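Local coordinates for protein multicopper oxidase (Aquifex aeolicus, PDB 6TTD) that probably couples oxidation of metal ions and, in this evolved variant, of laccase substrates to the reduction of dioxygen to water at its copper centres, at residues 199-204 with 246-251; 236-241 with 360-365; 388-393 with 436-441. One frame throughout, in Å; residues are numbered along the deposited sequence.

Contact 1. Residues 199-204 with 246-251; sequences TDIPLI and KIYRFR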
# COMPACT_ATOMS: atom_id res chain seq x y z
N THR A 199 8.19 3.55 -19.25
CA THR A 199 7.93 4.86 -18.69
C THR A 199 6.91 4.84 -17.56
O THR A 199 6.65 5.90 -16.98
CB THR A 199 7.44 5.83 -19.77
OG1 THR A 199 6.44 5.15 -20.57
CG2 THR A 199 8.64 6.24 -20.59
N ASP A 200 6.31 3.68 -17.26
CA ASP A 200 5.40 3.54 -16.12
C ASP A 200 6.05 2.54 -15.18
O ASP A 200 6.08 1.35 -15.48
CB ASP A 200 4.02 3.10 -16.60
CG ASP A 200 2.97 2.94 -15.47
OD1 ASP A 200 3.27 3.05 -14.23
OD2 ASP A 200 1.80 2.67 -15.85
N ILE A 201 6.58 3.02 -14.06
CA ILE A 201 7.60 2.29 -13.31
C ILE A 201 7.14 2.12 -11.87
O ILE A 201 6.98 3.11 -11.15
CB ILE A 201 8.96 3.01 -13.33
CG1 ILE A 201 9.41 3.35 -14.76
CG2 ILE A 201 10.06 2.21 -12.46
CD1 ILE A 201 9.79 2.11 -15.64
N PRO A 202 6.99 0.89 -11.39
CA PRO A 202 6.73 0.68 -9.96
C PRO A 202 7.97 1.02 -9.14
O PRO A 202 9.10 0.69 -9.51
CB PRO A 202 6.39 -0.83 -9.86
CG PRO A 202 6.38 -1.37 -11.32
CD PRO A 202 7.10 -0.35 -12.19
N LEU A 203 7.76 1.73 -8.02
CA LEU A 203 8.80 1.94 -6.99
C LEU A 203 8.27 1.36 -5.66
O LEU A 203 7.63 2.06 -4.88
CB LEU A 203 9.17 3.40 -6.84
CG LEU A 203 9.66 4.04 -8.14
CD1 LEU A 203 10.08 5.52 -7.91
CD2 LEU A 203 10.82 3.24 -8.75
N ILE A 204 8.53 0.08 -5.43
CA ILE A 204 8.14 -0.59 -4.20
C ILE A 204 9.27 -0.38 -3.20
O ILE A 204 10.31 -1.07 -3.25
CB ILE A 204 7.87 -2.07 -4.45
CG1 ILE A 204 6.75 -2.20 -5.49
CG2 ILE A 204 7.61 -2.76 -3.16
CD1 ILE A 204 6.70 -3.57 -6.19
N LYS A 246 11.88 13.21 -20.57
CA LYS A 246 10.48 13.11 -20.92
C LYS A 246 9.71 12.86 -19.62
O LYS A 246 10.30 12.86 -18.53
CB LYS A 246 10.23 12.02 -21.96
CG LYS A 246 10.63 10.61 -21.58
CD LYS A 246 10.74 9.84 -22.91
CE LYS A 246 10.49 8.45 -22.74
NZ LYS A 246 10.40 7.82 -24.06
N ILE A 247 8.39 12.67 -19.72
CA ILE A 247 7.58 12.45 -18.53
C ILE A 247 7.54 10.96 -18.24
O ILE A 247 7.33 10.13 -19.14
CB ILE A 247 6.17 13.02 -18.72
CG1 ILE A 247 6.26 14.56 -18.86
CG2 ILE A 247 5.20 12.51 -17.57
CD1 ILE A 247 4.92 15.21 -19.26
N TYR A 248 7.79 10.60 -17.00
CA TYR A 248 7.63 9.24 -16.51
C TYR A 248 6.53 9.22 -15.47
O TYR A 248 6.29 10.23 -14.79
CB TYR A 248 8.90 8.69 -15.81
CG TYR A 248 10.02 8.37 -16.79
CD1 TYR A 248 10.68 9.39 -17.43
CD2 TYR A 248 10.39 7.07 -17.06
CE1 TYR A 248 11.72 9.13 -18.30
CE2 TYR A 248 11.46 6.79 -17.91
CZ TYR A 248 12.07 7.83 -18.55
OH TYR A 248 13.10 7.64 -19.43
N ARG A 249 5.89 8.06 -15.32
CA ARG A 249 5.00 7.80 -14.19
C ARG A 249 5.69 6.83 -13.23
O ARG A 249 6.22 5.79 -13.66
CB ARG A 249 3.69 7.18 -14.64
CG ARG A 249 2.74 6.87 -13.50
CD ARG A 249 1.50 6.21 -14.06
NE ARG A 249 0.43 6.00 -13.10
CZ ARG A 249 -0.84 5.90 -13.45
NH1 ARG A 249 -1.14 5.98 -14.72
NH2 ARG A 249 -1.81 5.70 -12.53
N PHE A 250 5.71 7.20 -11.94
CA PHE A 250 6.25 6.33 -10.90
C PHE A 250 5.13 5.96 -9.96
O PHE A 250 4.35 6.83 -9.55
CB PHE A 250 7.39 7.01 -10.13
CG PHE A 250 8.58 7.24 -11.00
CD1 PHE A 250 9.36 6.15 -11.40
CD2 PHE A 250 8.86 8.51 -11.49
CE1 PHE A 250 10.44 6.32 -12.27
CE2 PHE A 250 9.96 8.70 -12.33
CZ PHE A 250 10.76 7.60 -12.73
N ARG A 251 5.01 4.65 -9.69
CA ARG A 251 3.98 4.13 -8.79
C ARG A 251 4.66 3.78 -7.49
O ARG A 251 5.23 2.70 -7.35
CB ARG A 251 3.30 2.93 -9.41
CG ARG A 251 2.51 3.31 -10.64
CD ARG A 251 1.91 2.06 -11.29
NE ARG A 251 1.26 2.33 -12.59
CZ ARG A 251 -0.05 2.40 -12.76
NH1 ARG A 251 -0.90 2.23 -11.73
NH2 ARG A 251 -0.50 2.61 -14.00
O HOH W 1 0.21 4.42 -17.20
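Asp200 turns CG opposite its own nitrogen (chi1 -179°), Arg251 sets CG beside its nitrogen (chi1 -67°), and these torsions, with the extended chain of Arg251, bring NE and NH2 to the carboxylate. The two strands that carry them, 200-204 and 247-251, are parallel neighbours in the middle cupredoxin-type domain of a multicopper oxidase, with Asp200 bridged to Arg249, Ile201 to Phe250 and Pro202 to Arg251. Backbone bonds alternate across the pair, from Arg249 N to Thr199 O at one end to Leu203 N to Arg251 O at the other.

The salt bridge is a side-on, two-nitrogen grip. Arg251 NE meets Asp200 OD1 at 2.7 Å and Arg251 NH2 meets Asp200 OD2 at 3.0 Å, each oxygen using its syn lone pair, and the planes of the two groups are only 18° apart. Such a pair of hydrogen bonds holds the carboxylate against rotation. Arg251 NH1 turns instead to Thr155, on the strand that bears the copper ligand His159. The Arg249 guanidinium lies across one face of that of Arg251, whose NH2 sits 3.3 Å above the Arg249 plane. Both arginines gather about Asp200, and Arg249 has salt bridges of its own to Asp302 and Glu185.

On the face of Ile201 and Phe250 the contact is apolar. Phe250 CD1 receives Ile201 CB at 3.7 Å and Leu203 CD1 at 3.6 Å, the isoleucine lying alongside the ring and the leucine slanting across it. At the start of the strands, Thr199 CG2 makes a CH-pi contact over one face of Tyr248, 4.2 Å from the ring centroid, while its OG1 bonds to Glu195 N and Asp193 O. On the charged face, one water donates to Asp200 OD2 at 2.7 Å and weakly accepts from Arg249 NH1 at 3.2 Å.

Contact 2. Residues 236-241 with 360-365; sequences TPNPYM and EFEVME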
# COMPACT_ATOMS: atom_id res chain seq x y z
N THR A 236 15.99 -3.90 -4.85
CA THR A 236 17.27 -3.47 -5.39
C THR A 236 17.88 -2.52 -4.39
O THR A 236 17.27 -1.49 -4.08
CB THR A 236 17.12 -2.74 -6.73
OG1 THR A 236 16.20 -3.40 -7.59
CG2 THR A 236 18.47 -2.71 -7.42
N PRO A 237 19.07 -2.80 -3.89
CA PRO A 237 19.73 -1.88 -2.97
C PRO A 237 20.46 -0.80 -3.75
O PRO A 237 20.89 -1.01 -4.89
CB PRO A 237 20.71 -2.80 -2.22
CG PRO A 237 21.00 -3.91 -3.19
CD PRO A 237 19.79 -4.08 -4.06
N ASN A 238 20.57 0.38 -3.15
CA ASN A 238 21.34 1.49 -3.71
C ASN A 238 21.12 1.68 -5.23
O ASN A 238 22.07 1.66 -6.01
CB ASN A 238 22.83 1.30 -3.41
CG ASN A 238 23.69 2.56 -3.72
OD1 ASN A 238 23.15 3.68 -3.88
ND2 ASN A 238 25.04 2.39 -3.75
N PRO A 239 19.88 1.83 -5.67
CA PRO A 239 19.59 1.68 -7.10
C PRO A 239 19.73 2.99 -7.88
O PRO A 239 19.66 4.09 -7.32
CB PRO A 239 18.15 1.18 -7.11
CG PRO A 239 17.62 1.59 -5.75
CD PRO A 239 18.67 1.96 -4.84
N TYR A 240 19.98 2.85 -9.18
CA TYR A 240 19.87 3.98 -10.08
C TYR A 240 18.98 3.54 -11.23
O TYR A 240 18.88 2.35 -11.55
CB TYR A 240 21.25 4.45 -10.62
CG TYR A 240 21.83 3.50 -11.65
CD1 TYR A 240 21.47 3.60 -12.99
CD2 TYR A 240 22.72 2.49 -11.27
CE1 TYR A 240 21.99 2.72 -13.92
CE2 TYR A 240 23.26 1.60 -12.19
CZ TYR A 240 22.89 1.72 -13.51
OH TYR A 240 23.41 0.82 -14.38
N MET A 241 18.35 4.52 -11.88
CA MET A 241 17.65 4.25 -13.12
C MET A 241 17.99 5.31 -14.15
O MET A 241 17.95 6.50 -13.85
CB MET A 241 16.13 4.20 -12.92
CG MET A 241 15.42 3.79 -14.16
SD MET A 241 13.66 4.19 -13.97
CE MET A 241 13.10 4.13 -15.67
N GLU A 360 17.46 11.36 7.50
CA GLU A 360 17.35 11.59 6.08
C GLU A 360 18.40 10.76 5.33
O GLU A 360 19.43 10.41 5.88
CB GLU A 360 17.49 13.07 5.77
CG GLU A 360 18.75 13.72 6.10
CD GLU A 360 18.72 15.18 5.66
OE1 GLU A 360 17.71 15.85 5.87
OE2 GLU A 360 19.68 15.66 5.03
N PHE A 361 18.09 10.38 4.10
CA PHE A 361 18.98 9.50 3.38
C PHE A 361 18.50 9.41 1.94
O PHE A 361 17.34 9.71 1.65
CB PHE A 361 19.04 8.12 4.02
CG PHE A 361 17.68 7.49 4.31
CD1 PHE A 361 17.13 7.56 5.59
CD2 PHE A 361 16.95 6.83 3.29
CE1 PHE A 361 15.90 7.01 5.88
CE2 PHE A 361 15.69 6.26 3.57
CZ PHE A 361 15.17 6.35 4.87
N GLU A 362 19.42 9.06 1.04
CA GLU A 362 19.03 8.81 -0.34
C GLU A 362 18.32 7.47 -0.46
O GLU A 362 18.70 6.49 0.18
CB GLU A 362 20.24 8.85 -1.27
CG GLU A 362 19.78 8.60 -2.71
CD GLU A 362 20.90 8.40 -3.71
OE1 GLU A 362 21.79 9.28 -3.79
OE2 GLU A 362 20.91 7.35 -4.40
N VAL A 363 17.30 7.42 -1.31
CA VAL A 363 16.57 6.21 -1.63
C VAL A 363 17.05 5.62 -2.95
O VAL A 363 17.38 4.44 -3.03
CB VAL A 363 15.05 6.52 -1.68
CG1 VAL A 363 14.23 5.30 -2.18
CG2 VAL A 363 14.58 6.90 -0.34
N MET A 364 17.09 6.43 -4.00
CA MET A 364 17.65 5.95 -5.27
C MET A 364 17.99 7.18 -6.10
O MET A 364 17.78 8.30 -5.64
CB MET A 364 16.68 5.03 -6.00
CG MET A 364 15.47 5.80 -6.59
SD MET A 364 14.49 4.74 -7.66
CE MET A 364 15.60 4.56 -9.06
N GLU A 365 18.51 6.99 -7.31
CA GLU A 365 18.85 8.15 -8.14
C GLU A 365 18.46 7.87 -9.59
O GLU A 365 18.42 6.71 -10.04
CB GLU A 365 20.34 8.53 -8.08
CG GLU A 365 21.29 7.55 -8.85
CD GLU A 365 22.78 7.89 -8.71
OE1 GLU A 365 23.15 8.37 -7.61
OE2 GLU A 365 23.57 7.68 -9.68
O HOH W 2 21.46 4.96 -5.41
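Pro239 and Met364 set their side chains at about a right angle, the proline ring lying against the root of the methionine chain with Pro239 CG 3.6 Å from Met364 CB. Pro239 CD also lies 3.3 Å from Val363 O. Met364 then leaves between its nitrogen and carbonyl carbon (chi1 72°) and bends at its last torsion (chi3 -71°). That bend turns Met364 CE toward the neighbouring strand, 3.9 Å from Met241 CB.

On the other face of the sheet the bridged pair Tyr240 and Glu365 stand together. Their contact is made low on the chains, Tyr240 CB to Glu365 CG at 3.6 Å, and the tyrosine ring leads away from the neighbouring strand. Arg367 serves both residues: it forms a salt bridge with Glu365 OE2 and a cation-pi interaction with the Tyr240 ring, while Lys46 takes Glu365 OE1. The carboxylate is thus held between two basic groups, which would probably keep it ionised.

Two backbone bonds flank this bridge. Glu365 N donates to Pro239 O at 3.1 Å, and Met241 N to Glu365 O at 2.9 Å. At the Asn238 end of the pair, a water lies between two side-chain oxygens, within hydrogen-bonding distance of both: 2.6 Å from Asn238 OD1 and 2.7 Å from Glu362 OE2.

Strand 361-370 runs parallel to 239-244 on one flank and antiparallel to 315-321 on the other, where Val363 and Met364 both face Leu318, the signature of a classic beta bulge.

Contact 3. Residues 388-393 with 436-441; sequences INTDGA and GDVVIL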
# COMPACT_ATOMS: atom_id res chain seq x y z
N ILE A 388 -18.24 12.64 -1.42
CA ILE A 388 -19.23 11.95 -0.62
C ILE A 388 -20.17 12.96 0.01
O ILE A 388 -19.73 13.99 0.52
CB ILE A 388 -18.57 11.09 0.47
CG1 ILE A 388 -17.91 9.86 -0.16
CG2 ILE A 388 -19.56 10.71 1.52
CD1 ILE A 388 -16.94 9.17 0.84
N ASN A 389 -21.47 12.68 -0.02
CA ASN A 389 -22.44 13.52 0.67
C ASN A 389 -22.52 13.14 2.15
O ASN A 389 -23.00 12.06 2.50
CB ASN A 389 -23.80 13.39 0.00
CG ASN A 389 -24.84 14.25 0.67
OD1 ASN A 389 -24.57 14.95 1.65
ND2 ASN A 389 -26.04 14.24 0.09
N THR A 390 -22.03 14.00 3.02
CA THR A 390 -22.00 13.62 4.42
C THR A 390 -23.19 14.17 5.17
O THR A 390 -23.18 14.11 6.41
CB THR A 390 -20.72 14.10 5.12
OG1 THR A 390 -20.62 15.52 4.96
CG2 THR A 390 -19.48 13.49 4.51
N ASP A 391 -24.21 14.70 4.47
CA ASP A 391 -25.36 15.27 5.18
C ASP A 391 -25.99 14.18 6.00
O ASP A 391 -26.25 13.09 5.47
CB ASP A 391 -26.43 15.83 4.23
CG ASP A 391 -26.07 17.17 3.63
OD1 ASP A 391 -25.09 17.81 4.07
OD2 ASP A 391 -26.82 17.59 2.72
N GLY A 392 -26.17 14.43 7.30
CA GLY A 392 -26.76 13.44 8.19
C GLY A 392 -25.87 12.28 8.57
O GLY A 392 -26.37 11.30 9.14
N ALA A 393 -24.59 12.31 8.25
CA ALA A 393 -23.75 11.15 8.51
C ALA A 393 -23.53 10.99 10.01
O ALA A 393 -23.35 11.97 10.74
CB ALA A 393 -22.40 11.27 7.76
N GLY A 436 -25.13 1.20 2.19
CA GLY A 436 -25.52 2.55 1.86
C GLY A 436 -25.32 3.59 2.96
O GLY A 436 -25.42 4.80 2.67
N ASP A 437 -25.03 3.21 4.22
CA ASP A 437 -24.76 4.25 5.22
C ASP A 437 -23.55 5.08 4.81
O ASP A 437 -22.57 4.53 4.31
CB ASP A 437 -24.49 3.64 6.60
CG ASP A 437 -25.74 3.06 7.25
OD1 ASP A 437 -26.84 3.21 6.66
OD2 ASP A 437 -25.62 2.44 8.34
N VAL A 438 -23.62 6.39 5.02
CA VAL A 438 -22.44 7.26 5.02
C VAL A 438 -22.07 7.50 6.48
O VAL A 438 -22.90 7.95 7.26
CB VAL A 438 -22.68 8.60 4.31
CG1 VAL A 438 -21.41 9.48 4.48
CG2 VAL A 438 -23.02 8.38 2.84
N VAL A 439 -20.84 7.16 6.84
CA VAL A 439 -20.34 7.25 8.21
C VAL A 439 -19.13 8.16 8.18
O VAL A 439 -18.38 8.15 7.20
CB VAL A 439 -19.89 5.89 8.80
CG1 VAL A 439 -19.60 6.06 10.29
CG2 VAL A 439 -20.89 4.85 8.61
N ILE A 440 -18.93 8.93 9.25
CA ILE A 440 -17.69 9.65 9.45
C ILE A 440 -16.95 8.89 10.53
O ILE A 440 -17.49 8.70 11.61
CB ILE A 440 -17.95 11.10 9.85
CG1 ILE A 440 -18.58 11.82 8.69
CG2 ILE A 440 -16.65 11.84 10.22
CD1 ILE A 440 -19.06 13.13 9.09
N LEU A 441 -15.75 8.41 10.22
CA LEU A 441 -14.88 7.79 11.21
C LEU A 441 -13.98 8.88 11.72
O LEU A 441 -13.34 9.57 10.93
CB LEU A 441 -14.03 6.67 10.63
CG LEU A 441 -14.82 5.53 10.01
CD1 LEU A 441 -13.89 4.41 9.55
CD2 LEU A 441 -15.82 5.07 11.02
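Val438 reaches from its strand into the curve of the loop 388-393, and each carbon beyond CA finds a partner there. Its CB lies 3.9 Å from the carbonyl oxygen of Asn389. The two methyls then straddle that same oxygen: CG2 is 3.7 Å from Asn389 O, and CG1, placed opposite the backbone nitrogen (chi1 175°), is 3.6 Å from it. CG1 does more, going on to meet the CG2 methyl of Ile388 at 3.7 Å, the two side chains running antiparallel alongside each other, and Ala393 CB at 3.9 Å. One branch of a valine thereby touches both ends of the 388-393 segment.

Ala393 is also held from the strand side. Its CB sits 3.4 Å from Val438 O and reaches Ile440 CG1 at 4.0 Å, so the small methyl fits between two residues that project from the same face of the strand. No hydrogen bond joins the segments; the loop keeps its shape from within. Asn389 OD1 accepts from Asp391 N, an Asx turn, and Ala393 N returns to Thr390 O.

Gly392, third residue of a type II turn from Thr390 to Ala393, has the positive phi (74°) usual there. Strand 394-402 begins just after Ala393, parallel to 437-445 and bonded to Ile440. The pattern is an Asx turn running into a type II beta turn at the entrance to a cupredoxin-type sheet.

How the contacts relate
Contacts 1 and 2 are neighbours, their centres about 15 Å apart, and interlock along the chain: their segments alternate, and strand 239-244 leads directly into 247-254. Met241 packs between them, its CE touching Tyr248 and Ile201 and its SD touching Phe250, and Leu203 also meets Met364, so the two parallel pairings probably share one apolar interior in the middle cupredoxin-type domain. Contact 3 comes later in sequence, in the C-terminal part of the chain that supplies most of the copper ligands, with its centre about 35 Å from that of contact 1 and about 42 Å from that of contact 2. Contacts 1 and 2 pair strands, whereas contact 3, touching neither, packs the loop leading into strand 394-402 against 437-445.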